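Local coordinates for protein MEM-A1 (Soil metagenome, PDB 6E0S) that probably hydrolyses beta-lactam antibiotics at a zinc site, as a subclass B3 metallo-beta-lactamase isolated from a soil metagenome, at residues A[40-45]-A[64-69]; A[69-74]-A[79-84]; A[102-107]-A[141-146]; A[194-199]-A[272-277]. One frame throughout, in Å; residues are numbered along the deposited sequence. Where two conformers were deposited one is given.

Contact 1. Residues A[40-45]-A[64-69]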
# COMPACT_ATOMS: atom_id res chain seq x y z
N VAL A 40 6.69 -4.38 8.84
CA VAL A 40 7.41 -3.42 9.69
C VAL A 40 6.56 -2.17 9.96
O VAL A 40 7.07 -1.14 10.44
CB VAL A 40 8.76 -3.02 9.05
CG1 VAL A 40 9.73 -4.18 9.06
CG2 VAL A 40 8.56 -2.44 7.64
N GLY A 41 5.27 -2.25 9.70
CA GLY A 41 4.37 -1.12 9.89
C GLY A 41 3.90 -0.96 11.32
O GLY A 41 4.47 -1.51 12.27
N VAL A 42 2.80 -0.22 11.48
CA VAL A 42 2.23 -0.00 12.80
C VAL A 42 0.90 -0.76 12.89
O VAL A 42 0.52 -1.49 11.97
CB VAL A 42 2.08 1.50 13.10
CG1 VAL A 42 3.44 2.17 13.13
CG2 VAL A 42 1.15 2.22 12.11
N ARG A 43 0.19 -0.62 14.00
CA ARG A 43 -0.99 -1.47 14.16
C ARG A 43 -2.05 -1.21 13.09
O ARG A 43 -2.69 -2.15 12.60
CB ARG A 43 -1.55 -1.29 15.57
CG ARG A 43 -2.73 -2.15 15.87
CD ARG A 43 -2.40 -3.62 15.73
NE ARG A 43 -3.59 -4.40 16.06
CZ ARG A 43 -3.60 -5.73 16.18
NH1 ARG A 43 -2.48 -6.40 16.00
NH2 ARG A 43 -4.74 -6.37 16.49
N GLY A 44 -2.23 0.05 12.68
CA GLY A 44 -3.32 0.34 11.75
C GLY A 44 -2.90 0.77 10.36
O GLY A 44 -3.75 1.10 9.51
N LEU A 45 -1.60 0.77 10.10
CA LEU A 45 -1.07 1.23 8.81
C LEU A 45 0.08 0.32 8.42
O LEU A 45 1.06 0.22 9.16
CB LEU A 45 -0.59 2.68 8.88
CG LEU A 45 -1.64 3.70 9.33
CD1 LEU A 45 -0.98 5.05 9.69
CD2 LEU A 45 -2.70 3.89 8.27
N PRO A 64 3.47 10.57 9.20
CA PRO A 64 4.72 11.06 9.80
C PRO A 64 5.01 10.43 11.15
O PRO A 64 6.17 10.12 11.43
CB PRO A 64 4.46 12.57 9.93
CG PRO A 64 3.53 12.87 8.81
CD PRO A 64 2.63 11.67 8.70
N GLU A 65 3.99 10.18 11.97
CA GLU A 65 4.22 9.52 13.26
C GLU A 65 4.68 8.09 13.10
O GLU A 65 5.35 7.56 13.98
CB GLU A 65 2.93 9.52 14.09
CG GLU A 65 2.70 10.74 14.88
CD GLU A 65 1.28 10.86 15.37
OE1 GLU A 65 0.35 10.80 14.53
OE2 GLU A 65 1.09 11.04 16.56
N SER A 66 4.31 7.43 12.00
CA SER A 66 4.70 6.04 11.79
C SER A 66 6.17 5.92 11.43
O SER A 66 6.80 4.91 11.75
CB SER A 66 3.90 5.38 10.66
OG SER A 66 2.53 5.71 10.72
N ALA A 67 6.71 6.91 10.70
CA ALA A 67 8.04 6.75 10.12
C ALA A 67 9.10 6.35 11.15
O ALA A 67 9.83 5.38 10.89
CB ALA A 67 8.40 8.03 9.36
N PRO A 68 9.23 6.97 12.31
CA PRO A 68 10.28 6.50 13.24
C PRO A 68 10.04 5.10 13.78
O PRO A 68 11.01 4.37 14.02
CB PRO A 68 10.27 7.55 14.36
CG PRO A 68 8.97 8.23 14.23
CD PRO A 68 8.62 8.22 12.78
N GLN A 69 8.77 4.69 13.93
CA GLN A 69 8.47 3.31 14.35
C GLN A 69 8.85 2.31 13.26
O GLN A 69 9.37 1.22 13.56
CB GLN A 69 6.98 3.17 14.69
CG GLN A 69 6.53 4.07 15.84
CD GLN A 69 5.08 3.86 16.18
OE1 GLN A 69 4.73 2.89 16.87
NE2 GLN A 69 4.20 4.74 15.69
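Val42 and Ser66 mark the closest approach of the two backbones, with their CA atoms 6.6 Å apart where the loop 40-45 passes the N-terminal part of helix 66-76. A backbone hydrogen bond, 2.9 Å from Val42 N to Leu45 O, closes the loop, and both side chains face the helix. No hydrogen bond crosses between the segments, which meet by van der Waals packing. The two methyls of Val42 divide the contact. CG1 lies against Gln69, 3.7 Å from NE2 and almost as near to CD and OE1, while CG2 faces Ser66, 4.0 Å from OG. Val42 and Gln69 cross at about a right angle. Gln69 has CG anti to its carbonyl carbon (chi1 -61°) and then runs straight to CD, which carries the amide back along the helix toward Glu65 and past the valine methyl. From the other end of the loop, Leu45 CD1 comes within 3.7 Å of Ser66 OG.

In the layered metallo-beta-lactamase fold, this joins the loop between strands 37-39 and 48-50 to a helix that covers one face of the larger sheet. The loop also reaches the active site: the Leu45 side chain is about 6 Å from a bound zinc ion and touches His96 and His237. The polar ends at the interface have other partners. Ser66 OG is hydrogen-bonded to Asn25 OD1 and Ser63 N, and Gln69 NE2 bonds to Asn25 O, with a weak but nearly straight bond, 3.5 Å, to Glu65 O.

Contact 2. Residues A[69-74]-A[79-84]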
# COMPACT_ATOMS: atom_id res chain seq x y z
N GLN A 69 8.77 4.69 13.93
CA GLN A 69 8.47 3.31 14.35
C GLN A 69 8.85 2.31 13.26
O GLN A 69 9.37 1.22 13.56
CB GLN A 69 6.98 3.17 14.69
CG GLN A 69 6.53 4.07 15.84
CD GLN A 69 5.08 3.86 16.18
OE1 GLN A 69 4.73 2.89 16.87
NE2 GLN A 69 4.20 4.74 15.69
N ILE A 70 8.59 2.65 12.00
CA ILE A 70 8.97 1.75 10.89
C ILE A 70 10.48 1.61 10.84
O ILE A 70 11.03 0.50 10.68
CB ILE A 70 8.40 2.26 9.55
CG1 ILE A 70 6.86 2.11 9.53
CG2 ILE A 70 9.05 1.51 8.32
CD1 ILE A 70 6.15 3.01 8.50
N ALA A 71 11.18 2.73 11.02
CA ALA A 71 12.64 2.66 11.05
C ALA A 71 13.12 1.78 12.19
O ALA A 71 13.98 0.90 12.02
CB ALA A 71 13.21 4.08 11.19
N GLN A 72 12.56 1.99 13.38
CA GLN A 72 12.96 1.18 14.52
C GLN A 72 12.64 -0.30 14.27
O GLN A 72 13.44 -1.17 14.63
CB GLN A 72 12.30 1.72 15.78
CG GLN A 72 12.97 3.00 16.23
CD GLN A 72 12.01 4.04 16.77
OE1 GLN A 72 10.87 3.73 17.09
NE2 GLN A 72 12.48 5.28 16.89
N HIS A 73 11.51 -0.59 13.62
CA HIS A 73 11.16 -1.97 13.31
C HIS A 73 12.17 -2.60 12.36
O HIS A 73 12.58 -3.75 12.54
CB HIS A 73 9.75 -2.01 12.69
CG HIS A 73 8.67 -1.72 13.68
ND1 HIS A 73 7.41 -1.30 13.31
CD2 HIS A 73 8.67 -1.74 15.03
CE1 HIS A 73 6.67 -1.12 14.38
NE2 HIS A 73 7.41 -1.35 15.44
N ILE A 74 12.56 -1.86 11.32
CA ILE A 74 13.59 -2.33 10.39
C ILE A 74 14.89 -2.65 11.14
O ILE A 74 15.45 -3.74 11.00
CB ILE A 74 13.80 -1.28 9.27
CG1 ILE A 74 12.55 -1.23 8.38
CG2 ILE A 74 15.04 -1.63 8.40
CD1 ILE A 74 12.49 0.05 7.44
N PHE A 79 18.29 -5.12 10.24
CA PHE A 79 18.61 -4.46 8.99
C PHE A 79 18.97 -2.98 9.23
O PHE A 79 18.70 -2.42 10.29
CB PHE A 79 17.42 -4.56 8.03
CG PHE A 79 17.01 -5.97 7.69
CD1 PHE A 79 15.84 -6.51 8.20
CD2 PHE A 79 17.82 -6.77 6.88
CE1 PHE A 79 15.45 -7.83 7.89
CE2 PHE A 79 17.44 -8.08 6.57
CZ PHE A 79 16.26 -8.60 7.09
N LYS A 80 19.60 -2.36 8.24
CA LYS A 80 20.01 -0.97 8.31
C LYS A 80 19.19 -0.13 7.34
O LYS A 80 18.94 -0.54 6.20
CB LYS A 80 21.48 -0.80 7.97
CG LYS A 80 22.41 -1.59 8.88
CD LYS A 80 23.84 -1.51 8.36
CE LYS A 80 24.66 -2.69 8.86
NZ LYS A 80 26.00 -2.75 8.21
N LEU A 81 18.81 1.08 7.77
CA LEU A 81 18.04 1.95 6.90
C LEU A 81 18.82 2.30 5.63
O LEU A 81 18.25 2.37 4.55
CB LEU A 81 17.63 3.24 7.65
CG LEU A 81 16.32 3.19 8.41
CD1 LEU A 81 15.12 3.13 7.49
CD2 LEU A 81 16.29 1.98 9.36
N GLU A 82 20.14 2.51 5.75
CA GLU A 82 20.88 2.86 4.55
C GLU A 82 20.98 1.73 3.55
O GLU A 82 21.42 1.96 2.42
CB GLU A 82 22.27 3.39 4.89
CG GLU A 82 22.24 4.57 5.84
CD GLU A 82 23.56 5.31 5.86
OE1 GLU A 82 24.62 4.63 5.80
OE2 GLU A 82 23.55 6.58 5.90
N ASP A 83 20.56 0.52 3.91
CA ASP A 83 20.44 -0.55 2.91
C ASP A 83 19.10 -0.56 2.20
O ASP A 83 18.91 -1.34 1.26
CB ASP A 83 20.69 -1.91 3.58
CG ASP A 83 22.14 -2.08 4.02
OD1 ASP A 83 23.03 -1.39 3.45
OD2 ASP A 83 22.41 -2.86 4.96
N VAL A 84 18.14 0.25 2.62
CA VAL A 84 16.88 0.35 1.90
C VAL A 84 17.14 1.20 0.67
O VAL A 84 17.48 2.39 0.80
CB VAL A 84 15.78 0.95 2.77
CG1 VAL A 84 14.45 1.12 1.95
CG2 VAL A 84 15.57 0.09 4.03
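Ile74 packs against Phe79 and Leu81, and its backbone ties the helix to the chain that leaves it. Ile74 O accepts a hydrogen bond from Phe79 N, five residues on, at 3.2 Å and 154°; the donor stands 29° out of the carbonyl plane. Along the isoleucine, CB is already 4.1 Å from Leu81 CD2. The branch methyl CG2, anti to the backbone N, is wedged between Phe79 CB at 3.8 Å and Leu81 CD2 at 3.9 Å. The longer branch ends in CD1, which meets the second leucine methyl, Leu81 CD1, at 4.1 Å. Both partners cross Ile74 at about a right angle. One turn earlier, Ala71 also meets Leu81, whose CD2 lies 3.7 Å from Ala71 O. The Phe79 ring swings away from the helix, with an edge near Ile74 O, and makes edge-to-face contacts with His56 and Tyr38. This is the helix-to-strand half of a right-handed beta-alpha-beta crossover joining parallel strands 56-59 and 84-88: Leu81 also packs on Leu103 and Leu106 of helix 100-107, while Ile74 and Val84 touch Leu58 of strand 56-59.

Contact 3. Residues A[102-107]-A[141-146]; sequences ELQRLS and PVANTR
Gln104 reaches from its helix to Val142, Ala143 and Asn144 and supplies the helix side of every close contact here. The polar part is a single hydrogen bond, from Gln104 NE2 to Ala143 O. At 2.3 Å the modelled separation of these two atoms is too short for an ordinary N-H...O bond, so the details of this bond are doubtful. NE2 also bonds to Ala109 O, just beyond the helix. Gln104 OE1 lies 3.4 Å from Ala143 O, an approach of two acceptors and no bond.

The van der Waals contacts fall on the same amide. Val142 CG1 is 3.6 Å from Gln104 OE1, and Asn144 CB is 3.5 Å from Gln104 NE2. An extended chain, with chi1 at 180°, lets the glutamine span the 7.9 Å between the CA atoms of Gln104 and Val142.

The salt bridge Arg105-Glu102 lies within the helix and does not cross to 141-146. Arg105 grips Glu102 side-on, with NE on OE1 and NH2 on OE2, both at 2.9 Å, and OE1 lies in the guanidinium plane.

Val111 of strand 110-114 touches both Gln104 and Val142 and hydrogen-bonds through its backbone to Asn144 and Arg146, where the edge strand 145-148 of the larger sheet begins. If the short bond is real, one amide serves two backbone carbonyls, Ala143 O and Ala109 O, and ties the helix to the approach to that strand; no salt bridge joins the two segments.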
# COMPACT_ATOMS: atom_id res chain seq x y z
N GLU A 102 10.64 11.17 5.72
CA GLU A 102 11.61 10.89 6.78
C GLU A 102 12.34 9.57 6.53
O GLU A 102 13.55 9.46 6.76
CB GLU A 102 10.89 10.86 8.12
CG GLU A 102 11.67 10.22 9.28
CD GLU A 102 12.90 11.04 9.73
OE1 GLU A 102 13.08 12.19 9.26
OE2 GLU A 102 13.68 10.52 10.56
N LEU A 103 11.62 8.56 6.07
CA LEU A 103 12.26 7.27 5.78
C LEU A 103 13.24 7.42 4.62
O LEU A 103 14.31 6.80 4.62
CB LEU A 103 11.19 6.21 5.49
CG LEU A 103 10.54 5.68 6.76
CD1 LEU A 103 9.19 5.04 6.47
CD2 LEU A 103 11.43 4.64 7.48
N GLN A 104 12.90 8.24 3.64
CA GLN A 104 13.87 8.55 2.59
C GLN A 104 15.08 9.30 3.14
O GLN A 104 16.21 9.05 2.72
CB GLN A 104 13.21 9.36 1.48
CG GLN A 104 14.19 9.71 0.38
CD GLN A 104 13.64 10.72 -0.56
OE1 GLN A 104 13.25 11.81 -0.13
NE2 GLN A 104 13.56 10.37 -1.85
N ARG A 105 14.86 10.21 4.10
CA ARG A 105 15.99 10.93 4.72
C ARG A 105 16.95 9.97 5.43
O ARG A 105 18.18 10.16 5.41
CB ARG A 105 15.48 12.00 5.70
CG ARG A 105 16.60 12.81 6.33
CD ARG A 105 16.12 13.67 7.50
NE ARG A 105 15.79 12.89 8.69
CZ ARG A 105 16.70 12.44 9.55
NH1 ARG A 105 17.98 12.71 9.34
NH2 ARG A 105 16.33 11.73 10.62
N LEU A 106 16.40 8.96 6.12
CA LEU A 106 17.22 8.01 6.86
C LEU A 106 17.99 7.07 5.94
O LEU A 106 19.07 6.59 6.31
CB LEU A 106 16.34 7.19 7.82
CG LEU A 106 15.70 7.91 9.01
CD1 LEU A 106 14.66 7.01 9.72
CD2 LEU A 106 16.76 8.36 10.00
N SER A 107 17.45 6.78 4.76
CA SER A 107 17.94 5.69 3.92
C SER A 107 18.73 6.14 2.70
O SER A 107 19.62 5.41 2.26
CB SER A 107 16.76 4.83 3.42
OG SER A 107 15.85 5.60 2.66
N PRO A 141 7.38 17.62 0.96
CA PRO A 141 7.80 17.19 -0.38
C PRO A 141 8.88 16.13 -0.31
O PRO A 141 9.73 16.14 0.58
CB PRO A 141 8.33 18.48 -1.01
CG PRO A 141 7.61 19.57 -0.28
CD PRO A 141 7.49 19.08 1.14
N VAL A 142 8.84 15.20 -1.27
CA VAL A 142 9.76 14.07 -1.36
C VAL A 142 10.61 14.27 -2.59
O VAL A 142 10.09 14.50 -3.68
CB VAL A 142 9.01 12.73 -1.42
CG1 VAL A 142 10.02 11.57 -1.70
CG2 VAL A 142 8.25 12.46 -0.13
N ALA A 143 11.93 14.17 -2.42
CA ALA A 143 12.87 14.29 -3.52
C ALA A 143 13.22 12.89 -4.02
O ALA A 143 12.79 11.89 -3.46
CB ALA A 143 14.12 15.05 -3.07
N ASN A 144 14.04 12.82 -5.08
CA ASN A 144 14.56 11.55 -5.60
C ASN A 144 13.42 10.56 -5.88
O ASN A 144 13.46 9.39 -5.50
CB ASN A 144 15.58 10.95 -4.63
CG ASN A 144 16.88 11.77 -4.52
OD1 ASN A 144 17.18 12.66 -5.35
ND2 ASN A 144 17.68 11.46 -3.50
N THR A 145 12.39 11.04 -6.58
CA THR A 145 11.28 10.16 -6.95
C THR A 145 11.46 9.67 -8.39
O THR A 145 12.25 10.21 -9.16
CB THR A 145 9.92 10.85 -6.81
OG1 THR A 145 9.87 12.00 -7.68
CG2 THR A 145 9.67 11.30 -5.39
N ARG A 146 10.71 8.63 -8.73
CA ARG A 146 10.68 8.14 -10.10
C ARG A 146 9.30 7.53 -10.33
O ARG A 146 8.83 6.78 -9.49
CB ARG A 146 11.77 7.10 -10.36
CG ARG A 146 11.65 6.40 -11.70
CD ARG A 146 12.99 5.77 -12.16
NE ARG A 146 13.61 4.94 -11.13
CZ ARG A 146 13.34 3.64 -10.95
NH1 ARG A 146 12.45 3.03 -11.72
NH2 ARG A 146 13.96 2.96 -10.00

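Contact 4. Residues A[194-199]-A[272-277]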
# COMPACT_ATOMS: atom_id res chain seq x y z
N SER A 194 -5.70 0.51 -0.90
CA SER A 194 -7.10 0.68 -0.55
C SER A 194 -7.95 0.72 -1.82
O SER A 194 -7.58 1.33 -2.82
CB SER A 194 -7.30 1.97 0.25
OG SER A 194 -8.71 2.22 0.36
N LEU A 195 -9.10 0.04 -1.75
CA LEU A 195 -10.08 0.05 -2.83
C LEU A 195 -11.38 0.73 -2.40
O LEU A 195 -12.41 0.56 -3.04
CB LEU A 195 -10.37 -1.38 -3.31
CG LEU A 195 -9.23 -2.18 -3.91
CD1 LEU A 195 -9.68 -3.61 -4.23
CD2 LEU A 195 -8.69 -1.44 -5.16
N ASN A 196 -11.33 1.50 -1.32
CA ASN A 196 -12.53 2.05 -0.71
C ASN A 196 -12.96 3.34 -1.41
O ASN A 196 -12.18 4.30 -1.53
CB ASN A 196 -12.30 2.28 0.78
CG ASN A 196 -12.43 0.99 1.57
OD1 ASN A 196 -12.58 -0.11 1.01
ND2 ASN A 196 -12.38 1.12 2.90
N ALA A 197 -14.20 3.35 -1.89
CA ALA A 197 -14.82 4.56 -2.43
C ALA A 197 -15.16 5.50 -1.28
O ALA A 197 -16.26 5.45 -0.72
CB ALA A 197 -16.07 4.22 -3.24
N PHE A 198 -14.23 6.37 -0.91
CA PHE A 198 -14.43 7.33 0.17
C PHE A 198 -14.23 8.73 -0.40
O PHE A 198 -13.27 8.96 -1.14
CB PHE A 198 -13.47 7.05 1.33
CG PHE A 198 -13.75 7.89 2.53
CD1 PHE A 198 -13.05 9.08 2.72
CD2 PHE A 198 -14.74 7.54 3.43
CE1 PHE A 198 -13.33 9.89 3.83
CE2 PHE A 198 -15.02 8.34 4.54
CZ PHE A 198 -14.31 9.52 4.74
N ALA A 199 -15.12 9.65 -0.06
CA ALA A 199 -15.10 10.96 -0.71
C ALA A 199 -15.32 12.08 0.30
O ALA A 199 -16.13 11.95 1.22
CB ALA A 199 -16.17 11.09 -1.81
N GLY A 272 -16.21 -3.92 -3.27
CA GLY A 272 -17.36 -3.77 -4.15
C GLY A 272 -18.63 -3.45 -3.38
O GLY A 272 -19.46 -2.64 -3.82
N VAL A 273 -18.80 -4.07 -2.21
CA VAL A 273 -19.96 -3.76 -1.38
C VAL A 273 -19.89 -2.32 -0.88
O VAL A 273 -20.90 -1.60 -0.91
CB VAL A 273 -20.04 -4.77 -0.22
CG1 VAL A 273 -21.10 -4.34 0.79
CG2 VAL A 273 -20.36 -6.14 -0.78
N ARG A 274 -18.71 -1.87 -0.46
CA ARG A 274 -18.59 -0.49 0.02
C ARG A 274 -18.88 0.50 -1.09
O ARG A 274 -19.46 1.57 -0.85
CB ARG A 274 -17.20 -0.24 0.59
CG ARG A 274 -17.00 -0.85 1.96
CD ARG A 274 -15.64 -0.49 2.54
NE ARG A 274 -15.60 -0.76 3.96
CZ ARG A 274 -15.54 0.19 4.89
NH1 ARG A 274 -15.50 1.47 4.51
NH2 ARG A 274 -15.52 -0.14 6.17
N LEU A 275 -18.51 0.16 -2.32
CA LEU A 275 -18.78 1.03 -3.45
C LEU A 275 -20.27 1.14 -3.70
O LEU A 275 -20.79 2.25 -3.93
CB LEU A 275 -18.05 0.51 -4.68
CG LEU A 275 -18.44 1.20 -5.97
CD1 LEU A 275 -18.01 2.65 -5.90
CD2 LEU A 275 -17.85 0.48 -7.18
N GLN A 276 -20.99 0.02 -3.64
CA GLN A 276 -22.43 0.07 -3.83
C GLN A 276 -23.10 0.90 -2.73
O GLN A 276 -23.99 1.71 -3.02
CB GLN A 276 -23.02 -1.35 -3.86
CG GLN A 276 -22.61 -2.15 -5.12
CD GLN A 276 -22.90 -1.36 -6.40
OE1 GLN A 276 -24.06 -1.07 -6.73
NE2 GLN A 276 -21.85 -1.01 -7.13
N LYS A 277 -22.64 0.76 -1.48
CA LYS A 277 -23.17 1.60 -0.41
C LYS A 277 -22.88 3.07 -0.66
O LYS A 277 -23.74 3.93 -0.42
CB LYS A 277 -22.60 1.16 0.93
CG LYS A 277 -23.05 -0.21 1.39
CD LYS A 277 -22.39 -0.61 2.71
CE LYS A 277 -22.96 -1.90 3.25
NZ LYS A 277 -22.27 -2.23 4.53
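Asn196 and Arg274 lay their flat groups almost parallel, amide and guanidinium planes only 5° apart, yet no hydrogen bond joins them. Asn196 ND2 sits over one face of the guanidinium, 3.5 Å from Arg274 NH1, and Asn196 OD1 meets the aliphatic Arg274 CD at 3.4 Å. The arginine runs extended from CG to NE, and its last turn (chi4 -111°) turns the guanidinium so that one face lies under Asn196 ND2, nearly parallel to the amide. Next along the loop, Ala197 makes the apolar half of the contact: its CB points at the helix and touches Leu275 CD1 at 3.6 Å, and the backbones are nearest here, 5.4 Å between the CA atoms of Ala197 and Leu275. Two tight turns shape the loop. Ser194 OG accepts from Asn196 N at 3.2 Å in an ST turn, and Ala197 centres an inverse gamma turn. Asn196 O accepts a hydrogen bond from ND1 of the zinc ligand His169, so this loop residue belongs to the second shell of the metal site and probably helps to orient that histidine. The loop leaves strand 185-192 and packs against two helices: Ala197 also touches Ile218 of helix 214-226 and Lys278 of helix 263-285, and Leu195 packs on both.

In the fold
Contacts 1 and 2 share Gln69 and helix 66-76, with centres 12 Å apart; His73 ND1, from contact 2, probably donates a hydrogen bond to Val40 O of contact 1 at 2.9 Å. Contact 3 adjoins both through helix 100-107: Leu106 CD1 packs on Ala71 CB at 3.6 Å, and Glu102 CG on Ala67 CB at 3.9 Å. The three adjoin one another around helices 66-76 and 100-107, beside the larger sheet. Contact 4 lies apart, its centre 24 Å from that of contact 1 and 33 Å from that of contact 2. Contacts 1 and 4 both approach the zinc site, the side chains of Leu45 and Asn196 lying about 6 and 8 Å from bound zinc.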